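Long-range contacts in tetraacyldisaccharide 4'-kinase (Aquifex aeolicus, PDB 4EHY), which probably transfers the gamma-phosphate of ATP to the 4'-position of a tetraacyldisaccharide 1-phosphate, forming lipid IVA in lipid A biosynthesis: residues G98-L103 with T278-I283; T201-R206 with K299-E304; F267-G272 with Y288-A293. All blocks are in the same frame, centred on the assembly; numbering follows the deposited sequence.

Overall arrangement
Contacts 1 and 2 both touch ADP, while contact 3 lies farther out, at the surface. Contact 1 joins helix 99-107 to helix 279-282 beside the magnesium ion and the ADP; contact 2 pairs strand 201-212 with the far end of strand 291-300, and contact 3 packs a loop against the turn that leads into strand 291-300. The centres of contacts 1 and 3 lie about 17 Å apart and the two touch, Ala293 and Val291 packing on helix 279-282. The centre of contact 2 is about 23 Å from that of contact 1 and about 35 Å from that of contact 3. Along the sequence the segments of contact 1 alternate with those of contacts 2 and 3, and both segments of contact 3 fall between those of contact 2.

Contact 1 of 3, residues G98-L103 with T278-I283; sequences GDEPYL and TPKDLI. With MG (magnesium ion), chain D; ADP (adenosine-5'-diphosphate), chain B.
The side chain of Lys280 is fully extended, its CG anti to the backbone N (chi1 176°), and its end reaches Glu100. Glu100 answers with CG beside its own backbone N (chi1 -69°) and a straight chain beyond. The two meet in a salt bridge, Lys280 NZ to Glu100 OE1 at 2.9 Å, the ammonium coming from the anti side and 29° out of the carboxylate plane. The same OE1 binds the magnesium ion at 2.2 Å, and waters 1 and 2 of the metal shell donate to OE2, which helps hold the carboxylate in place. Lys280 NZ also donates to ADP O2A at 3.0 Å and forms a second salt bridge with Asp260, so it ties the alpha-phosphate to the metal ligand. Farther along, Ile283 pushes CD1 against Asp99, 3.7 Å from its CB, while its CG2 lies 3.7 Å from Leu103 CD1. Leu103 CD2 turns to the ribose, 3.5 Å from ADP O2'. Asp99 itself is engaged by His261 and Lys284. Helix 99-107 thus packs directly on helix 279-282, beside the nucleotide; Tyr102 leans on helix 94-97, while Pro279 and Leu282 rest against strand 291-300.

Contact 2 of 3, residues T201-R206 with K299-E304; sequences TFKMFR and KLEREE. With ADP (adenosine-5'-diphosphate), chain B.
Glu301, just beyond the end of strand 291-300, lies alongside Lys203, the side chains pointing the same way. From its CB, which sits 3.9 Å from Lys203 O, the glutamate chain continues to CG, which touches both Lys203 CB and Phe205 CE2, each at 4.0 Å. CG stands beside the backbone N (chi1 -80°) and the chain then extends, bringing CD beside Lys203 CB and OE2 to 3.3 Å from Lys203 CD. OE2 also meets the Phe205 ring at its edge, in the ring plane, 3.7 Å from CE2; ring and carboxylate planes are 12° apart. The strands are antiparallel. Phe205 and Lys299 form a hydrogen-bonded pair, the Phe205 N to Lys299 O bond (2.9 Å) being almost straight at 178°, and Glu301 N adds a bond to Lys203 O. On the sheet face of Met204 and Leu300, Leu300 CD1 reaches Phe202 CB at 3.8 Å, and helix 51-61 covers both Met204 and Leu300. Replaced by an alanine, Glu301 would probably leave the methylenes of Lys203 less covered and the edge of Phe205 without its carboxylate neighbour. With the Lys203 ammonium salt-bridged to Glu194, Glu301 OE2, 4.4 Å from Lys203 NZ, would probably add only a weaker attraction; backbone bonds join the strands, and the carboxylate lies against methylenes and a ring edge.

Contact 3 of 3, residues F267-G272 with Y288-A293; sequences FTPEEG and YENVFA
Pro269 and Tyr288 cross at about a right angle, the proline bringing CD to the edge of the tyrosine ring, in its plane, 4.0 Å from Tyr288 CD1. Tyr288 CG stands beside the backbone N (chi1 -65°), which places the ring beside the loop. Its CE1 then comes to the edge of the Phe267 ring, near that ring's plane, with Phe267 CD2 4.4 Å away. Asn290 approaches the proline from another direction, again at about a right angle: OD1 lies 3.9 Å from Pro269 CB, and ND2 faces Glu270 O at 3.7 Å. The proline thus meets an aromatic edge and an amide that lie next to each other, and the contact depends on van der Waals packing. Tyr288 and Asn290 both belong to a type I beta turn running from Tyr288 to Val291, which presents the two side chains to the same loop. This is a surface contact, away from the nucleotide site. The loop 267-272 lies between strands 252-258 and 275-277, and Pro269 also packs on Tyr275, whose hydroxyl is hydrogen-bonded to Glu270 N. Phe267 meets the ring of Phe232 in strand 229-234, while strand 291-300 pairs in parallel with strand 275-277.

Contact 1 of 3, residues G98-L103 with T278-I283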
loop_
_atom_site.group_PDB
_atom_site.type_symbol
_atom_site.label_atom_id
_atom_site.label_comp_id
_atom_site.label_asym_id
_atom_site.label_seq_id
_atom_site.Cartn_x
_atom_site.Cartn_y
_atom_site.Cartn_z
ATOM N N GLY A 98 -6.526 10.905 -3.494
ATOM C CA GLY A 98 -6.795 9.509 -3.212
ATOM C C GLY A 98 -6.180 9.234 -1.850
ATOM O O GLY A 98 -5.121 9.778 -1.524
ATOM N N ASP A 99 -6.827 8.410 -1.037
ATOM C CA ASP A 99 -6.386 8.281 0.350
ATOM C C ASP A 99 -4.981 7.664 0.506
ATOM O O ASP A 99 -4.168 8.140 1.301
ATOM C CB ASP A 99 -7.443 7.600 1.245
ATOM C CG ASP A 99 -7.906 6.235 0.724
ATOM O OD1 ASP A 99 -7.230 5.630 -0.141
ATOM O OD2 ASP A 99 -8.964 5.760 1.208
ATOM N N GLU A 100 -4.665 6.638 -0.270
ATOM C CA GLU A 100 -3.340 6.027 -0.130
ATOM C C GLU A 100 -2.185 6.959 -0.504
ATOM O O GLU A 100 -1.236 7.096 0.265
ATOM C CB GLU A 100 -3.272 4.686 -0.865
ATOM C CG GLU A 100 -4.135 3.633 -0.157
ATOM C CD GLU A 100 -4.626 2.551 -1.088
ATOM O OE1 GLU A 100 -5.231 1.569 -0.602
ATOM O OE2 GLU A 100 -4.417 2.694 -2.311
ATOM N N PRO A 101 -2.245 7.590 -1.692
ATOM C CA PRO A 101 -1.154 8.514 -2.027
ATOM C C PRO A 101 -1.033 9.621 -0.981
ATOM O O PRO A 101 0.072 10.036 -0.622
ATOM C CB PRO A 101 -1.607 9.109 -3.367
ATOM C CG PRO A 101 -2.426 8.032 -3.984
ATOM C CD PRO A 101 -3.136 7.344 -2.846
ATOM N N TYR A 102 -2.171 10.105 -0.500
ATOM C CA TYR A 102 -2.146 11.164 0.488
ATOM C C TYR A 102 -1.502 10.655 1.797
ATOM O O TYR A 102 -0.662 11.337 2.385
ATOM C CB TYR A 102 -3.545 11.716 0.730
ATOM C CG TYR A 102 -3.555 12.858 1.716
ATOM C CD1 TYR A 102 -3.548 12.615 3.081
ATOM C CD2 TYR A 102 -3.536 14.184 1.285
ATOM C CE1 TYR A 102 -3.540 13.645 3.989
ATOM C CE2 TYR A 102 -3.529 15.232 2.201
ATOM C CZ TYR A 102 -3.532 14.950 3.548
ATOM O OH TYR A 102 -3.527 15.964 4.481
ATOM N N LEU A 103 -1.871 9.450 2.226
ATOM C CA LEU A 103 -1.310 8.886 3.455
ATOM C C LEU A 103 0.198 8.756 3.339
ATOM O O LEU A 103 0.937 9.144 4.246
ATOM C CB LEU A 103 -1.914 7.516 3.771
ATOM C CG LEU A 103 -1.389 6.830 5.052
ATOM C CD1 LEU A 103 -1.907 7.526 6.316
ATOM C CD2 LEU A 103 -1.767 5.357 5.069
ATOM N N THR A 278 -7.648 3.059 11.661
ATOM C CA THR A 278 -6.285 3.062 11.106
ATOM C C THR A 278 -5.795 4.396 10.551
ATOM O O THR A 278 -6.581 5.336 10.375
ATOM C CB THR A 278 -6.198 2.011 9.965
ATOM O OG1 THR A 278 -6.766 2.556 8.773
ATOM C CG2 THR A 278 -6.937 0.740 10.329
ATOM N N PRO A 279 -4.486 4.493 10.275
ATOM C CA PRO A 279 -4.003 5.778 9.758
ATOM C C PRO A 279 -4.690 6.119 8.427
ATOM O O PRO A 279 -4.953 7.283 8.137
ATOM C CB PRO A 279 -2.512 5.523 9.553
ATOM C CG PRO A 279 -2.178 4.499 10.635
ATOM C CD PRO A 279 -3.380 3.584 10.655
ATOM N N LYS A 280 -5.014 5.096 7.651
ATOM C CA LYS A 280 -5.638 5.292 6.347
ATOM C C LYS A 280 -6.989 5.976 6.506
ATOM O O LYS A 280 -7.344 6.866 5.732
ATOM C CB LYS A 280 -5.765 3.943 5.617
ATOM C CG LYS A 280 -6.492 4.013 4.278
ATOM C CD LYS A 280 -6.485 2.655 3.586
ATOM C CE LYS A 280 -7.404 2.637 2.354
ATOM N NZ LYS A 280 -7.190 1.400 1.525
ATOM N N ASP A 281 -7.727 5.588 7.541
ATOM C CA ASP A 281 -9.001 6.236 7.856
ATOM C C ASP A 281 -8.824 7.608 8.512
ATOM O O ASP A 281 -9.539 8.561 8.199
ATOM C CB ASP A 281 -9.825 5.338 8.789
ATOM C CG ASP A 281 -10.014 3.943 8.229
ATOM O OD1 ASP A 281 -10.885 3.778 7.349
ATOM O OD2 ASP A 281 -9.284 3.018 8.657
ATOM N N LEU A 282 -7.864 7.694 9.427
ATOM C CA LEU A 282 -7.652 8.886 10.249
ATOM C C LEU A 282 -7.375 10.146 9.426
ATOM O O LEU A 282 -7.720 11.249 9.846
ATOM C CB LEU A 282 -6.497 8.645 11.227
ATOM C CG LEU A 282 -6.385 9.621 12.406
ATOM C CD1 LEU A 282 -7.589 9.487 13.327
ATOM C CD2 LEU A 282 -5.102 9.372 13.176
ATOM N N ILE A 283 -6.754 9.993 8.256
ATOM C CA ILE A 283 -6.435 11.156 7.420
ATOM C C ILE A 283 -7.709 11.853 7.010
ATOM O O ILE A 283 -7.710 13.049 6.650
ATOM C CB ILE A 283 -5.648 10.794 6.143
ATOM C CG1 ILE A 283 -6.320 9.635 5.416
ATOM C CG2 ILE A 283 -4.200 10.447 6.470
ATOM C CD1 ILE A 283 -5.824 9.454 3.999
HETATM MG MG MG D . -5.250 -0.359 -1.721
HETATM P PB ADP B . -3.142 -1.970 0.663
HETATM O O1B ADP B . -4.076 -1.145 -0.186
HETATM O O2B ADP B . -2.727 -3.279 0.030
HETATM O O3B ADP B . -1.946 -1.175 1.143
HETATM P PA ADP B . -5.044 -1.669 2.897
HETATM O O1A ADP B . -4.989 -2.521 4.134
HETATM O O2A ADP B . -6.362 -1.366 2.243
HETATM O O3A ADP B . -4.006 -2.456 1.926
HETATM O "O5'" ADP B . -4.379 -0.256 3.237
HETATM C "C5'" ADP B . -3.130 -0.194 3.907
HETATM C "C4'" ADP B . -3.253 0.908 4.953
HETATM O "O4'" ADP B . -4.430 0.686 5.769
HETATM C "C3'" ADP B . -2.070 0.831 5.887
HETATM O "O3'" ADP B . -1.031 1.689 5.426
HETATM C "C2'" ADP B . -2.642 1.278 7.213
HETATM O "O2'" ADP B . -2.648 2.708 7.244
HETATM C "C1'" ADP B . -4.087 0.824 7.155
HETATM N N9 ADP B . -4.201 -0.512 7.796
HETATM C C8 ADP B . -4.548 -1.656 7.176
HETATM N N7 ADP B . -4.588 -2.700 8.046
HETATM C C5 ADP B . -4.265 -2.217 9.260
HETATM C C6 ADP B . -4.118 -2.786 10.623
HETATM N N6 ADP B . -4.322 -4.118 10.876
HETATM N N1 ADP B . -3.770 -1.926 11.602
HETATM C C2 ADP B . -3.562 -0.614 11.379
HETATM N N3 ADP B . -3.671 -0.036 10.171
HETATM C C4 ADP B . -4.021 -0.776 9.091
HETATM O O HOH W 1 -3.573 0.090 -2.800
HETATM O O HOH W 2 -6.467 0.393 -3.235
HETATM O O HOH W 3 -5.185 -2.128 -2.855
HETATM O O HOH W 4 -6.927 -1.014 -0.610
#

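Contact 2 of 3, residues T201-R206 with K299-E304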
loop_
_atom_site.group_PDB
_atom_site.type_symbol
_atom_site.label_atom_id
_atom_site.label_comp_id
_atom_site.label_asym_id
_atom_site.label_seq_id
_atom_site.Cartn_x
_atom_site.Cartn_y
_atom_site.Cartn_z
ATOM N N THR A 201 13.089 -14.172 -1.054
ATOM C CA THR A 201 11.812 -14.155 -0.369
ATOM C C THR A 201 11.993 -13.571 1.040
ATOM O O THR A 201 12.935 -13.924 1.750
ATOM C CB THR A 201 11.217 -15.594 -0.326
ATOM O OG1 THR A 201 11.065 -16.094 -1.664
ATOM C CG2 THR A 201 9.869 -15.620 0.371
ATOM N N PHE A 202 11.091 -12.677 1.433
ATOM C CA PHE A 202 11.211 -11.967 2.699
ATOM C C PHE A 202 9.876 -11.956 3.442
ATOM O O PHE A 202 8.858 -11.564 2.887
ATOM C CB PHE A 202 11.690 -10.527 2.429
ATOM C CG PHE A 202 12.924 -10.470 1.583
ATOM C CD1 PHE A 202 12.831 -10.477 0.199
ATOM C CD2 PHE A 202 14.182 -10.474 2.166
ATOM C CE1 PHE A 202 13.968 -10.465 -0.591
ATOM C CE2 PHE A 202 15.332 -10.447 1.381
ATOM C CZ PHE A 202 15.222 -10.452 -0.005
ATOM N N LYS A 203 9.879 -12.389 4.697
ATOM C CA LYS A 203 8.679 -12.295 5.537
ATOM C C LYS A 203 8.488 -10.879 6.079
ATOM O O LYS A 203 9.425 -10.256 6.576
ATOM C CB LYS A 203 8.748 -13.275 6.710
ATOM C CG LYS A 203 8.658 -14.749 6.327
ATOM C CD LYS A 203 8.486 -15.587 7.589
ATOM C CE LYS A 203 8.284 -17.069 7.285
ATOM N NZ LYS A 203 8.188 -17.809 8.565
ATOM N N MET A 204 7.267 -10.375 5.988
ATOM C CA MET A 204 6.963 -9.035 6.474
ATOM C C MET A 204 6.066 -9.115 7.699
ATOM O O MET A 204 5.023 -9.771 7.673
ATOM C CB MET A 204 6.265 -8.221 5.382
ATOM C CG MET A 204 5.757 -6.861 5.823
ATOM S SD MET A 204 5.055 -5.943 4.429
ATOM C CE MET A 204 3.846 -4.899 5.250
ATOM N N PHE A 205 6.471 -8.436 8.767
ATOM C CA PHE A 205 5.684 -8.399 9.993
ATOM C C PHE A 205 5.253 -6.969 10.269
ATOM O O PHE A 205 5.958 -6.023 9.929
ATOM C CB PHE A 205 6.505 -8.937 11.179
ATOM C CG PHE A 205 6.868 -10.403 11.076
ATOM C CD1 PHE A 205 6.117 -11.368 11.739
ATOM C CD2 PHE A 205 7.987 -10.809 10.357
ATOM C CE1 PHE A 205 6.463 -12.718 11.668
ATOM C CE2 PHE A 205 8.340 -12.153 10.279
ATOM C CZ PHE A 205 7.576 -13.111 10.934
ATOM N N ARG A 206 4.079 -6.799 10.858
ATOM C CA ARG A 206 3.681 -5.478 11.332
ATOM C C ARG A 206 3.747 -5.484 12.859
ATOM O O ARG A 206 3.105 -6.318 13.518
ATOM C CB ARG A 206 2.285 -5.107 10.825
ATOM C CG ARG A 206 2.249 -4.728 9.336
ATOM C CD ARG A 206 0.817 -4.523 8.826
ATOM N NE ARG A 206 -0.036 -5.634 9.224
ATOM C CZ ARG A 206 -1.331 -5.721 8.962
ATOM N NH1 ARG A 206 -1.939 -4.752 8.300
ATOM N NH2 ARG A 206 -2.022 -6.772 9.394
ATOM N N LYS A 299 8.536 -4.488 9.747
ATOM C CA LYS A 299 9.814 -5.141 9.958
ATOM C C LYS A 299 9.978 -6.248 8.921
ATOM O O LYS A 299 9.046 -7.022 8.681
ATOM C CB LYS A 299 9.864 -5.732 11.360
ATOM C CG LYS A 299 9.394 -4.764 12.422
ATOM C CD LYS A 299 10.543 -4.217 13.238
ATOM C CE LYS A 299 10.647 -4.962 14.558
ATOM N NZ LYS A 299 11.566 -4.306 15.528
ATOM N N LEU A 300 11.152 -6.312 8.297
ATOM C CA LEU A 300 11.423 -7.326 7.272
ATOM C C LEU A 300 12.514 -8.289 7.714
ATOM O O LEU A 300 13.593 -7.868 8.140
ATOM C CB LEU A 300 11.845 -6.680 5.946
ATOM C CG LEU A 300 10.788 -6.311 4.897
ATOM C CD1 LEU A 300 10.201 -7.557 4.257
ATOM C CD2 LEU A 300 9.687 -5.414 5.471
ATOM N N GLU A 301 12.236 -9.582 7.609
ATOM C CA GLU A 301 13.279 -10.586 7.764
ATOM C C GLU A 301 14.376 -10.369 6.728
ATOM O O GLU A 301 14.096 -10.108 5.557
ATOM C CB GLU A 301 12.715 -11.990 7.596
ATOM C CG GLU A 301 12.010 -12.534 8.816
ATOM C CD GLU A 301 11.869 -14.046 8.764
ATOM O OE1 GLU A 301 12.653 -14.688 8.025
ATOM O OE2 GLU A 301 10.978 -14.590 9.456
ATOM N N ARG A 302 15.624 -10.493 7.166
ATOM C CA ARG A 302 16.772 -10.378 6.281
ATOM C C ARG A 302 16.778 -9.051 5.545
ATOM O O ARG A 302 16.958 -8.995 4.330
ATOM C CB ARG A 302 16.800 -11.539 5.292
ATOM C CG ARG A 302 16.942 -12.870 5.974
ATOM C CD ARG A 302 17.652 -13.881 5.098
ATOM N NE ARG A 302 18.228 -14.940 5.919
ATOM C CZ ARG A 302 17.529 -15.958 6.407
ATOM N NH1 ARG A 302 16.229 -16.047 6.136
ATOM N NH2 ARG A 302 18.126 -16.886 7.155
ATOM N N GLU A 303 16.586 -7.983 6.303
ATOM C CA GLU A 303 16.540 -6.651 5.742
ATOM C C GLU A 303 17.838 -6.339 5.017
ATOM O O GLU A 303 17.846 -5.734 3.941
ATOM C CB GLU A 303 16.309 -5.645 6.862
ATOM C CG GLU A 303 16.314 -4.207 6.425
ATOM C CD GLU A 303 15.841 -3.287 7.537
ATOM O OE1 GLU A 303 14.613 -3.267 7.809
ATOM O OE2 GLU A 303 16.703 -2.608 8.142
ATOM N N GLU A 304 18.943 -6.755 5.613
ATOM C CA GLU A 304 20.244 -6.531 5.010
ATOM C C GLU A 304 20.309 -7.111 3.592
ATOM O O GLU A 304 20.882 -6.505 2.680
ATOM C CB GLU A 304 21.327 -7.108 5.919
ATOM C CG GLU A 304 21.247 -6.543 7.328
ATOM C CD GLU A 304 21.230 -5.018 7.321
ATOM O OE1 GLU A 304 22.074 -4.419 6.616
ATOM O OE2 GLU A 304 20.363 -4.411 7.998
HETATM P PB ADP B . -3.142 -1.970 0.663
HETATM O O1B ADP B . -4.076 -1.145 -0.186
HETATM O O2B ADP B . -2.727 -3.279 0.030
HETATM O O3B ADP B . -1.946 -1.175 1.143
HETATM P PA ADP B . -5.044 -1.669 2.897
HETATM O O1A ADP B . -4.989 -2.521 4.134
HETATM O O2A ADP B . -6.362 -1.366 2.243
HETATM O O3A ADP B . -4.006 -2.456 1.926
HETATM O "O5'" ADP B . -4.379 -0.256 3.237
HETATM C "C5'" ADP B . -3.130 -0.194 3.907
HETATM C "C4'" ADP B . -3.253 0.908 4.953
HETATM O "O4'" ADP B . -4.430 0.686 5.769
HETATM C "C3'" ADP B . -2.070 0.831 5.887
HETATM O "O3'" ADP B . -1.031 1.689 5.426
HETATM C "C2'" ADP B . -2.642 1.278 7.213
HETATM O "O2'" ADP B . -2.648 2.708 7.244
HETATM C "C1'" ADP B . -4.087 0.824 7.155
HETATM N N9 ADP B . -4.201 -0.512 7.796
HETATM C C8 ADP B . -4.548 -1.656 7.176
HETATM N N7 ADP B . -4.588 -2.700 8.046
HETATM C C5 ADP B . -4.265 -2.217 9.260
HETATM C C6 ADP B . -4.118 -2.786 10.623
HETATM N N6 ADP B . -4.322 -4.118 10.876
HETATM N N1 ADP B . -3.770 -1.926 11.602
HETATM C C2 ADP B . -3.562 -0.614 11.379
HETATM N N3 ADP B . -3.671 -0.036 10.171
HETATM C C4 ADP B . -4.021 -0.776 9.091
#

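Contact 3 of 3, residues F267-G272 with Y288-A293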
loop_
_atom_site.group_PDB
_atom_site.type_symbol
_atom_site.label_atom_id
_atom_site.label_comp_id
_atom_site.label_asym_id
_atom_site.label_seq_id
_atom_site.Cartn_x
_atom_site.Cartn_y
_atom_site.Cartn_z
ATOM N N PHE A 267 -20.055 10.741 8.797
ATOM C CA PHE A 267 -19.626 10.197 10.082
ATOM C C PHE A 267 -19.685 11.233 11.204
ATOM O O PHE A 267 -19.106 12.323 11.107
ATOM C CB PHE A 267 -18.219 9.604 9.996
ATOM C CG PHE A 267 -17.720 9.065 11.306
ATOM C CD1 PHE A 267 -18.094 7.805 11.733
ATOM C CD2 PHE A 267 -16.899 9.832 12.120
ATOM C CE1 PHE A 267 -17.649 7.311 12.945
ATOM C CE2 PHE A 267 -16.446 9.344 13.324
ATOM C CZ PHE A 267 -16.822 8.082 13.742
ATOM N N THR A 268 -20.392 10.879 12.269
ATOM C CA THR A 268 -20.560 11.765 13.415
ATOM C C THR A 268 -20.374 10.950 14.679
ATOM O O THR A 268 -21.207 10.107 15.001
ATOM C CB THR A 268 -21.946 12.400 13.423
ATOM O OG1 THR A 268 -22.262 12.854 12.100
ATOM C CG2 THR A 268 -21.975 13.575 14.370
ATOM N N PRO A 269 -19.265 11.187 15.394
ATOM C CA PRO A 269 -18.947 10.408 16.589
ATOM C C PRO A 269 -19.928 10.719 17.715
ATOM O O PRO A 269 -20.458 11.827 17.807
ATOM C CB PRO A 269 -17.552 10.904 16.960
ATOM C CG PRO A 269 -17.549 12.323 16.499
ATOM C CD PRO A 269 -18.349 12.327 15.219
ATOM N N GLU A 270 -20.177 9.731 18.560
ATOM C CA GLU A 270 -21.048 9.921 19.708
ATOM C C GLU A 270 -20.234 10.492 20.857
ATOM O O GLU A 270 -19.110 10.061 21.100
ATOM C CB GLU A 270 -21.690 8.591 20.106
ATOM C CG GLU A 270 -22.325 7.870 18.924
ATOM C CD GLU A 270 -23.050 6.600 19.322
ATOM O OE1 GLU A 270 -23.206 5.718 18.444
ATOM O OE2 GLU A 270 -23.477 6.498 20.500
ATOM N N GLU A 271 -20.800 11.477 21.543
ATOM C CA GLU A 271 -20.162 12.085 22.699
ATOM C C GLU A 271 -19.847 11.016 23.739
ATOM O O GLU A 271 -20.670 10.138 24.010
ATOM C CB GLU A 271 -21.102 13.127 23.319
ATOM C CG GLU A 271 -20.639 13.685 24.658
ATOM C CD GLU A 271 -21.658 14.615 25.286
ATOM O OE1 GLU A 271 -21.263 15.469 26.109
ATOM O OE2 GLU A 271 -22.857 14.487 24.970
ATOM N N GLY A 272 -18.657 11.092 24.325
ATOM C CA GLY A 272 -18.306 10.202 25.415
ATOM C C GLY A 272 -17.725 8.876 24.955
ATOM O O GLY A 272 -17.298 8.070 25.777
ATOM N N TYR A 288 -11.034 15.370 14.719
ATOM C CA TYR A 288 -12.074 14.783 15.582
ATOM C C TYR A 288 -11.363 14.323 16.832
ATOM O O TYR A 288 -10.495 13.451 16.766
ATOM C CB TYR A 288 -12.770 13.590 14.927
ATOM C CG TYR A 288 -13.581 13.918 13.690
ATOM C CD1 TYR A 288 -14.956 13.704 13.660
ATOM C CD2 TYR A 288 -12.974 14.444 12.555
ATOM C CE1 TYR A 288 -15.703 13.999 12.529
ATOM C CE2 TYR A 288 -13.712 14.749 11.421
ATOM C CZ TYR A 288 -15.075 14.522 11.415
ATOM O OH TYR A 288 -15.810 14.819 10.289
ATOM N N GLU A 289 -11.725 14.896 17.973
ATOM C CA GLU A 289 -10.952 14.725 19.210
ATOM C C GLU A 289 -10.929 13.337 19.875
ATOM O O GLU A 289 -9.974 13.006 20.605
ATOM C CB GLU A 289 -11.365 15.791 20.236
ATOM C CG GLU A 289 -10.863 17.168 19.863
ATOM C CD GLU A 289 -11.412 18.260 20.746
ATOM O OE1 GLU A 289 -11.792 17.964 21.903
ATOM O OE2 GLU A 289 -11.464 19.417 20.274
ATOM N N ASN A 290 -11.959 12.524 19.665
ATOM C CA ASN A 290 -11.993 11.223 20.364
ATOM C C ASN A 290 -11.724 10.056 19.424
ATOM O O ASN A 290 -12.151 8.929 19.675
ATOM C CB ASN A 290 -13.336 11.006 21.058
ATOM C CG ASN A 290 -14.511 11.433 20.189
ATOM O OD1 ASN A 290 -14.329 11.798 19.011
ATOM N ND2 ASN A 290 -15.724 11.398 20.761
ATOM N N VAL A 291 -11.014 10.336 18.340
ATOM C CA VAL A 291 -10.730 9.316 17.337
ATOM C C VAL A 291 -9.241 9.079 17.250
ATOM O O VAL A 291 -8.468 10.008 17.018
ATOM C CB VAL A 291 -11.262 9.747 15.974
ATOM C CG1 VAL A 291 -10.877 8.736 14.900
ATOM C CG2 VAL A 291 -12.773 9.896 16.051
ATOM N N PHE A 292 -8.847 7.824 17.435
ATOM C CA PHE A 292 -7.451 7.432 17.465
ATOM C C PHE A 292 -7.166 6.368 16.402
ATOM O O PHE A 292 -8.080 5.678 15.946
ATOM C CB PHE A 292 -7.115 6.900 18.867
ATOM C CG PHE A 292 -7.275 7.930 19.945
ATOM C CD1 PHE A 292 -8.530 8.203 20.487
ATOM C CD2 PHE A 292 -6.181 8.650 20.396
ATOM C CE1 PHE A 292 -8.695 9.165 21.478
ATOM C CE2 PHE A 292 -6.333 9.626 21.389
ATOM C CZ PHE A 292 -7.594 9.882 21.927
ATOM N N ALA A 293 -5.902 6.240 16.009
ATOM C CA ALA A 293 -5.503 5.168 15.109
ATOM C C ALA A 293 -4.428 4.282 15.706
ATOM O O ALA A 293 -3.491 4.761 16.359
ATOM C CB ALA A 293 -5.040 5.725 13.722
#